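Local coordinates for putative TOXIN related protein (Parabacteroides distasonis ATCC 8503, PDB 3K0Y) that is of unknown function, tentatively named as toxin-related, and joins a NigD-like N-terminal OB domain to a NigD-like C-terminal beta sandwich, at residues 113-118 with 201-206; 145-150 with 175-180. One frame throughout, in Å; residues are numbered along the deposited sequence.

Interaction 1. Residues 113-118 with 201-206; sequences MWIGDG and LKYNSD
Ile115 reaches from strand 113-116 into the notch between Leu201 and Tyr203, two residues that straddle Lys202 on the facing strand. With its CG1 beside the backbone N (chi1 -64°) and the chain beyond it extended, the isoleucine leads with CD1. That methyl rests 3.7 Å from Tyr203 CB and lies at the ring edge, near the ring plane, the two side chains being set nearly perpendicular. Ile115 CD1 is also pressed to 3.0 Å from Lys202 O, a tight methyl-to-carbonyl contact, shorter than ordinary packing. Behind the tip, Ile115 CG1 packs 3.9 Å from Leu201 CD2, at an oblique angle between the two side chains.

Leu201 answers with its CD2 branch, which is pressed against backbone: it stands 3.8 Å from Trp114 CA. Its other methyl, CD1, faces the selenium of Met113, which is modelled as selenomethionine, with SE 4.3 Å from Leu201 CD1. Branched and flexible apolar chains suit this interface, since no hydrogen bond crosses it and contact depends on shape. The side chain of Trp114 leaves the strand on the side away from residues 201-206, and its NE1 hydrogen-bonds to Asp31 OD2.

The strands run nearly parallel, at 14°, with axes 7.6 Å apart, too far for backbone pairing; this is face-to-face packing of two sheets, as a beta sandwich requires. Strand 113-116 pairs with strand 119-128 in one sheet, while strand 195-203 is an outermost strand of the other and pairs with strand 184-192. Leu186 and Val188 of strand 184-192 and Leu120 of strand 119-128 extend the apolar filling around the contact.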
HETATM    1  N   MSE A 113       6.186   6.227   3.770  1.00 43.56           N
HETATM    2  CA  MSE A 113       6.083   5.377   2.583  1.00 44.07           C
HETATM    3  C   MSE A 113       7.038   4.215   2.743  1.00 43.63           C
HETATM    4  O   MSE A 113       8.196   4.422   2.969  1.00 41.49           O
HETATM    5  CB  MSE A 113       6.479   6.157   1.329  1.00 44.17           C
HETATM    6  CG  MSE A 113       6.079   5.407   0.109  1.00 46.96           C
HETATM    7 SE   MSE A 113       6.468   6.222  -1.634  0.75 43.31          SE
HETATM    8  CE  MSE A 113       5.606   7.875  -1.502  1.00 43.14           C
ATOM      9  N   TRP A 114       6.572   2.972   2.623  1.00 43.58           N
ATOM     10  CA  TRP A 114       7.499   1.860   2.775  1.00 43.34           C
ATOM     11  C   TRP A 114       7.069   0.626   2.025  1.00 44.42           C
ATOM     12  O   TRP A 114       5.885   0.442   1.802  1.00 44.24           O
ATOM     13  CB  TRP A 114       7.707   1.550   4.265  1.00 43.06           C
ATOM     14  CG  TRP A 114       6.578   0.849   4.937  1.00 42.82           C
ATOM     15  CD1 TRP A 114       6.496  -0.480   5.217  1.00 40.02           C
ATOM     16  CD2 TRP A 114       5.355   1.430   5.394  1.00 42.54           C
ATOM     17  NE1 TRP A 114       5.323  -0.759   5.833  1.00 42.57           N
ATOM     18  CE2 TRP A 114       4.585   0.389   5.938  1.00 42.90           C
ATOM     19  CE3 TRP A 114       4.847   2.731   5.426  1.00 45.32           C
ATOM     20  CZ2 TRP A 114       3.345   0.604   6.509  1.00 42.44           C
ATOM     21  CZ3 TRP A 114       3.579   2.940   6.012  1.00 42.96           C
ATOM     22  CH2 TRP A 114       2.868   1.880   6.539  1.00 40.71           C
ATOM     23  N   ILE A 115       8.034  -0.224   1.660  1.00 44.93           N
ATOM     24  CA  ILE A 115       7.762  -1.521   1.071  1.00 45.91           C
ATOM     25  C   ILE A 115       7.612  -2.560   2.166  1.00 46.41           C
ATOM     26  O   ILE A 115       8.433  -2.625   3.071  1.00 47.49           O
ATOM     27  CB  ILE A 115       8.858  -1.971   0.068  1.00 46.90           C
ATOM     28  CG1 ILE A 115       8.902  -1.001  -1.125  1.00 50.06           C
ATOM     29  CG2 ILE A 115       8.519  -3.386  -0.481  1.00 45.81           C
ATOM     30  CD1 ILE A 115      10.063  -1.298  -2.096  1.00 56.62           C
ATOM     31  N   GLY A 116       6.526  -3.328   2.131  1.00 45.71           N
ATOM     32  CA  GLY A 116       6.293  -4.368   3.121  1.00 44.61           C
ATOM     33  C   GLY A 116       5.397  -5.439   2.514  1.00 45.17           C
ATOM     34  O   GLY A 116       4.335  -5.121   1.925  1.00 45.88           O
ATOM     35  N   ASP A 117       5.849  -6.690   2.625  1.00 44.40           N
ATOM     36  CA  ASP A 117       5.162  -7.862   2.121  1.00 44.63           C
ATOM     37  C   ASP A 117       4.736  -7.686   0.631  1.00 43.47           C
ATOM     38  O   ASP A 117       3.655  -8.072   0.264  1.00 42.61           O
ATOM     39  CB  ASP A 117       3.948  -8.197   3.022  1.00 44.59           C
ATOM     40  CG  ASP A 117       3.261  -9.509   2.622  1.00 45.86           C
ATOM     41  OD1 ASP A 117       3.984 -10.499   2.422  1.00 48.41           O
ATOM     42  OD2 ASP A 117       2.014  -9.564   2.467  1.00 45.44           O
ATOM     43  N   GLY A 118       5.605  -7.114  -0.200  1.00 44.18           N
ATOM     44  CA  GLY A 118       5.356  -6.951  -1.669  1.00 43.70           C
ATOM     45  C   GLY A 118       4.376  -5.816  -2.018  1.00 43.15           C
ATOM     46  O   GLY A 118       3.962  -5.646  -3.187  1.00 42.45           O
ATOM     47  N   LEU A 201      13.074   3.930  -2.848  1.00 47.85           N
ATOM     48  CA  LEU A 201      13.098   2.783  -1.980  1.00 49.01           C
ATOM     49  C   LEU A 201      13.817   1.637  -2.696  1.00 50.14           C
ATOM     50  O   LEU A 201      13.931   1.599  -3.913  1.00 49.95           O
ATOM     51  CB  LEU A 201      11.670   2.335  -1.599  1.00 48.66           C
ATOM     52  CG  LEU A 201      10.616   3.373  -1.207  1.00 50.55           C
ATOM     53  CD1 LEU A 201       9.989   3.989  -2.459  1.00 51.59           C
ATOM     54  CD2 LEU A 201       9.444   2.768  -0.369  1.00 52.95           C
ATOM     55  N   LYS A 202      14.272   0.686  -1.905  1.00 50.68           N
ATOM     56  CA  LYS A 202      14.901  -0.525  -2.412  1.00 50.40           C
ATOM     57  C   LYS A 202      13.791  -1.528  -2.571  1.00 49.07           C
ATOM     58  O   LYS A 202      12.966  -1.638  -1.688  1.00 49.01           O
ATOM     59  CB  LYS A 202      15.931  -1.049  -1.398  1.00 49.89           C
ATOM     60  CG  LYS A 202      17.101  -0.155  -1.191  1.00 51.00           C
ATOM     61  CD  LYS A 202      17.965  -0.164  -2.400  1.00 54.04           C
ATOM     62  CE  LYS A 202      19.286   0.571  -2.199  1.00 55.22           C
ATOM     63  NZ  LYS A 202      19.890   1.007  -3.511  1.00 51.26           N
ATOM     64  N   TYR A 203      13.803  -2.263  -3.678  1.00 49.27           N
ATOM     65  CA  TYR A 203      12.787  -3.277  -4.023  1.00 49.29           C
ATOM     66  C   TYR A 203      13.408  -4.550  -4.639  1.00 50.36           C
ATOM     67  O   TYR A 203      14.168  -4.498  -5.619  1.00 50.06           O
ATOM     68  CB  TYR A 203      11.781  -2.700  -5.012  1.00 48.58           C
ATOM     69  CG  TYR A 203      10.755  -3.722  -5.442  1.00 48.02           C
ATOM     70  CD1 TYR A 203       9.786  -4.188  -4.544  1.00 48.40           C
ATOM     71  CD2 TYR A 203      10.761  -4.244  -6.719  1.00 46.25           C
ATOM     72  CE1 TYR A 203       8.849  -5.151  -4.912  1.00 46.46           C
ATOM     73  CE2 TYR A 203       9.834  -5.215  -7.101  1.00 47.92           C
ATOM     74  CZ  TYR A 203       8.870  -5.647  -6.191  1.00 47.03           C
ATOM     75  OH  TYR A 203       7.965  -6.612  -6.560  1.00 47.97           O
ATOM     76  N   ASN A 204      13.034  -5.689  -4.088  1.00 51.71           N
ATOM     77  CA  ASN A 204      13.471  -6.984  -4.584  1.00 53.07           C
ATOM     78  C   ASN A 204      12.201  -7.812  -4.742  1.00 54.26           C
ATOM     79  O   ASN A 204      11.421  -7.858  -3.814  1.00 54.17           O
ATOM     80  CB  ASN A 204      14.431  -7.624  -3.569  1.00 52.74           C
ATOM     81  CG  ASN A 204      15.072  -8.935  -4.076  1.00 52.57           C
ATOM     82  OD1 ASN A 204      14.397  -9.801  -4.619  1.00 49.84           O
ATOM     83  ND2 ASN A 204      16.376  -9.072  -3.873  1.00 50.78           N
ATOM     84  N   SER A 205      11.974  -8.427  -5.909  1.00 55.29           N
ATOM     85  CA  SER A 205      10.773  -9.257  -6.101  1.00 57.05           C
ATOM     86  C   SER A 205      10.699 -10.447  -5.136  1.00 58.22           C
ATOM     87  O   SER A 205       9.632 -10.987  -4.895  1.00 57.53           O
ATOM     88  CB  SER A 205      10.695  -9.802  -7.526  1.00 56.55           C
ATOM     89  OG  SER A 205      10.626  -8.752  -8.448  1.00 57.88           O
ATOM     90  N   ASP A 206      11.844 -10.887  -4.637  1.00 60.13           N
ATOM     91  CA  ASP A 206      11.872 -11.933  -3.619  1.00 62.32           C
ATOM     92  C   ASP A 206      11.624 -11.345  -2.207  1.00 63.49           C
ATOM     93  O   ASP A 206      12.510 -10.727  -1.647  1.00 63.83           O
ATOM     94  CB  ASP A 206      13.230 -12.651  -3.692  1.00 62.57           C
ATOM     95  CG  ASP A 206      13.273 -13.910  -2.870  1.00 62.77           C
ATOM     96  OD1 ASP A 206      12.220 -14.384  -2.429  1.00 64.16           O
ATOM     97  OD2 ASP A 206      14.373 -14.434  -2.671  1.00 65.68           O
TER

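Interaction 2. Residues 145-150 with 175-180; sequences NDPYTL and SLPDTK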
ATOM      1  N   ASN A 145      10.289   1.573 -20.489  1.00 40.65           N
ATOM      2  CA  ASN A 145      11.665   2.131 -20.411  1.00 40.40           C
ATOM      3  C   ASN A 145      12.105   2.387 -19.003  1.00 40.39           C
ATOM      4  O   ASN A 145      13.274   2.531 -18.739  1.00 40.30           O
ATOM      5  CB  ASN A 145      11.794   3.411 -21.243  1.00 40.34           C
ATOM      6  CG  ASN A 145      11.618   3.164 -22.705  1.00 37.75           C
ATOM      7  OD1 ASN A 145      12.373   2.388 -23.328  1.00 34.36           O
ATOM      8  ND2 ASN A 145      10.604   3.790 -23.277  1.00 33.53           N
ATOM      9  N   ASP A 146      11.164   2.367 -18.079  1.00 42.89           N
ATOM     10  CA  ASP A 146      11.402   2.857 -16.719  1.00 44.55           C
ATOM     11  C   ASP A 146      10.423   2.119 -15.808  1.00 44.03           C
ATOM     12  O   ASP A 146       9.605   2.736 -15.147  1.00 43.57           O
ATOM     13  CB  ASP A 146      11.189   4.378 -16.706  1.00 45.31           C
ATOM     14  CG  ASP A 146      11.827   5.087 -15.474  1.00 52.95           C
ATOM     15  OD1 ASP A 146      12.436   4.410 -14.543  1.00 57.23           O
ATOM     16  OD2 ASP A 146      11.689   6.363 -15.435  1.00 57.95           O
ATOM     17  N   PRO A 147      10.502   0.780 -15.779  1.00 44.17           N
ATOM     18  CA  PRO A 147       9.462   0.005 -15.068  1.00 45.08           C
ATOM     19  C   PRO A 147       9.390   0.264 -13.542  1.00 44.40           C
ATOM     20  O   PRO A 147       8.301   0.185 -12.946  1.00 44.78           O
ATOM     21  CB  PRO A 147       9.825  -1.451 -15.377  1.00 45.06           C
ATOM     22  CG  PRO A 147      11.251  -1.427 -15.790  1.00 44.72           C
ATOM     23  CD  PRO A 147      11.545  -0.086 -16.355  1.00 45.03           C
ATOM     24  N   TYR A 148      10.505   0.673 -12.953  1.00 43.71           N
ATOM     25  CA  TYR A 148      10.597   0.871 -11.507  1.00 43.92           C
ATOM     26  C   TYR A 148      10.423   2.307 -11.083  1.00 43.52           C
ATOM     27  O   TYR A 148      10.800   2.654  -9.962  1.00 42.91           O
ATOM     28  CB  TYR A 148      11.920   0.325 -11.002  1.00 43.69           C
ATOM     29  CG  TYR A 148      12.055  -1.129 -11.304  1.00 43.78           C
ATOM     30  CD1 TYR A 148      11.205  -2.047 -10.707  1.00 43.67           C
ATOM     31  CD2 TYR A 148      12.994  -1.598 -12.227  1.00 45.77           C
ATOM     32  CE1 TYR A 148      11.302  -3.402 -10.980  1.00 46.02           C
ATOM     33  CE2 TYR A 148      13.121  -2.979 -12.496  1.00 44.21           C
ATOM     34  CZ  TYR A 148      12.267  -3.861 -11.872  1.00 44.66           C
ATOM     35  OH  TYR A 148      12.324  -5.201 -12.095  1.00 43.92           O
ATOM     36  N   THR A 149       9.870   3.131 -11.973  1.00 43.12           N
ATOM     37  CA  THR A 149       9.550   4.520 -11.675  1.00 44.03           C
ATOM     38  C   THR A 149       8.011   4.570 -11.680  1.00 44.32           C
ATOM     39  O   THR A 149       7.345   4.252 -12.704  1.00 45.09           O
ATOM     40  CB  THR A 149      10.144   5.564 -12.684  1.00 43.72           C
ATOM     41  OG1 THR A 149      11.586   5.542 -12.674  1.00 47.36           O
ATOM     42  CG2 THR A 149       9.668   6.996 -12.345  1.00 43.37           C
ATOM     43  N   LEU A 150       7.448   4.970 -10.538  1.00 44.50           N
ATOM     44  CA  LEU A 150       6.006   5.021 -10.340  1.00 44.20           C
ATOM     45  C   LEU A 150       5.550   6.408  -9.942  1.00 44.35           C
ATOM     46  O   LEU A 150       6.357   7.229  -9.494  1.00 44.04           O
ATOM     47  CB  LEU A 150       5.594   4.007  -9.307  1.00 43.67           C
ATOM     48  CG  LEU A 150       6.069   2.572  -9.513  1.00 46.37           C
ATOM     49  CD1 LEU A 150       5.980   1.793  -8.166  1.00 49.73           C
ATOM     50  CD2 LEU A 150       5.219   1.882 -10.540  1.00 50.36           C
ATOM     51  N   SER A 175       3.035  -6.968 -10.038  1.00 47.28           N
ATOM     52  CA  SER A 175       3.007  -6.744 -11.479  1.00 46.72           C
ATOM     53  C   SER A 175       4.265  -6.040 -11.979  1.00 46.80           C
ATOM     54  O   SER A 175       4.379  -5.812 -13.175  1.00 47.66           O
ATOM     55  CB  SER A 175       1.782  -5.865 -11.847  1.00 47.00           C
ATOM     56  OG  SER A 175       1.960  -4.524 -11.381  1.00 47.17           O
ATOM     57  N   LEU A 176       5.191  -5.661 -11.097  1.00 45.92           N
ATOM     58  CA  LEU A 176       6.455  -5.097 -11.555  1.00 46.17           C
ATOM     59  C   LEU A 176       7.309  -6.236 -12.131  1.00 45.89           C
ATOM     60  O   LEU A 176       7.160  -7.376 -11.701  1.00 45.95           O
ATOM     61  CB  LEU A 176       7.226  -4.400 -10.447  1.00 45.93           C
ATOM     62  CG  LEU A 176       6.593  -3.115  -9.885  1.00 47.31           C
ATOM     63  CD1 LEU A 176       7.452  -2.634  -8.703  1.00 42.20           C
ATOM     64  CD2 LEU A 176       6.401  -2.040 -10.953  1.00 44.41           C
ATOM     65  N   PRO A 177       8.185  -5.930 -13.109  1.00 45.05           N
ATOM     66  CA  PRO A 177       8.992  -7.030 -13.651  1.00 45.48           C
ATOM     67  C   PRO A 177       9.855  -7.679 -12.580  1.00 45.99           C
ATOM     68  O   PRO A 177      10.329  -7.008 -11.625  1.00 44.53           O
ATOM     69  CB  PRO A 177       9.832  -6.378 -14.777  1.00 45.56           C
ATOM     70  CG  PRO A 177       9.300  -4.951 -14.972  1.00 44.88           C
ATOM     71  CD  PRO A 177       8.574  -4.614 -13.644  1.00 45.05           C
ATOM     72  N   ASP A 178      10.034  -8.991 -12.713  1.00 47.38           N
ATOM     73  CA  ASP A 178      10.813  -9.753 -11.740  1.00 48.32           C
ATOM     74  C   ASP A 178      12.212  -9.158 -11.676  1.00 48.12           C
ATOM     75  O   ASP A 178      12.793  -8.876 -12.691  1.00 46.63           O
ATOM     76  CB  ASP A 178      10.874 -11.234 -12.091  1.00 48.95           C
ATOM     77  CG  ASP A 178      11.242 -12.099 -10.880  1.00 53.07           C
ATOM     78  OD1 ASP A 178      12.275 -11.830 -10.225  1.00 57.16           O
ATOM     79  OD2 ASP A 178      10.484 -13.032 -10.558  1.00 59.21           O
ATOM     80  N   THR A 179      12.713  -8.905 -10.477  1.00 48.68           N
ATOM     81  CA  THR A 179      14.059  -8.368 -10.334  1.00 49.91           C
ATOM     82  C   THR A 179      15.051  -9.516 -10.296  1.00 51.43           C
ATOM     83  O   THR A 179      16.225  -9.291 -10.079  1.00 51.09           O
ATOM     84  CB  THR A 179      14.241  -7.549  -9.046  1.00 48.89           C
ATOM     85  OG1 THR A 179      14.218  -8.438  -7.926  1.00 48.55           O
ATOM     86  CG2 THR A 179      13.170  -6.485  -8.915  1.00 48.88           C
ATOM     87  N   LYS A 180      14.549 -10.728 -10.547  1.00 53.85           N
ATOM     88  CA  LYS A 180      15.242 -11.980 -10.278  1.00 55.51           C
ATOM     89  C   LYS A 180      15.216 -12.037  -8.754  1.00 56.47           C
ATOM     90  O   LYS A 180      14.126 -11.854  -8.170  1.00 57.75           O
ATOM     91  CB  LYS A 180      16.634 -12.000 -10.901  1.00 55.75           C
ATOM     92  CG  LYS A 180      16.719 -11.414 -12.331  1.00 57.09           C
ATOM     93  CD  LYS A 180      15.571 -11.796 -13.248  1.00 58.27           C
ATOM     94  CE  LYS A 180      15.782 -11.286 -14.679  1.00 59.54           C
ATOM     95  NZ  LYS A 180      16.239 -12.345 -15.625  1.00 60.09           N
TER
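Tyr148 meets residues 175-180 with the hydroxyl end of its ring. Pro177 O lies at the ring edge, near its plane, while Leu176 CB and Thr179 CG2 approach the ring obliquely. The phenol OH donates a hydrogen bond to the proline carbonyl, 2.7 Å from Tyr148 OH to Pro177 O. The bond is short, yet its donor stands above the carbonyl plane, 55° out of it, and not on a lone pair. Beside the hydroxyl, Thr179 CG2 comes to 3.5 Å from Tyr148 OH, while Thr179 OG1 is hydrogen-bonded to Glu182 O. A long, flat side chain with a polar end suits this place: Tyr148 CE1 runs past Pro177 CD at 4.0 Å before the hydroxyl reaches the backbone.

The two prolines meet almost at right angles, Pro147 CB lying 3.6 Å from Pro177 CG. Pro147 fits the second position of a type I beta turn from Asp146 to Thr149, where its ring restricts phi (-63° here) to the region that this position requires. This turn leads into strand 149-155 of the smaller sheet of the NigD-like beta sandwich; facing it is the connection between strands 163-172 and 184-192.

Deeper in, Leu176 has its CG beside the backbone N (chi1 -67°), and its CD2 branch touches both Pro147 and Leu150. Leu176 CD2 is 3.5 Å from Pro147 O, which accepts a hydrogen bond from Gln140 NE2, and 4.1 Å from Leu150 CD2, the two leucines packing obliquely. Both also touch Leu186 of strand 184-192, and Leu176 reaches Tyr203 on strand 195-203.

Both contacts are partly buried and belong to the same sandwich domain, with centres about 12 Å apart. Interaction 1 sets one sheet against the other and works by packing, mostly of apolar side chains, with no hydrogen bond between its two segments; interaction 2, farther from the centre of the chain, joins a turn to a connecting segment at the end of the smaller sheet and adds a hydrogen bond to its packing. Strand 184-192 serves both, its Leu186 touching side chains of each. They also meet directly: Ser205 OG probably hydrogen-bonds to Thr179 N at 2.9 Å, and Leu176 and Thr179 pack on Tyr203, so the tyrosine lies against both Ile115 and the 175-180 segment.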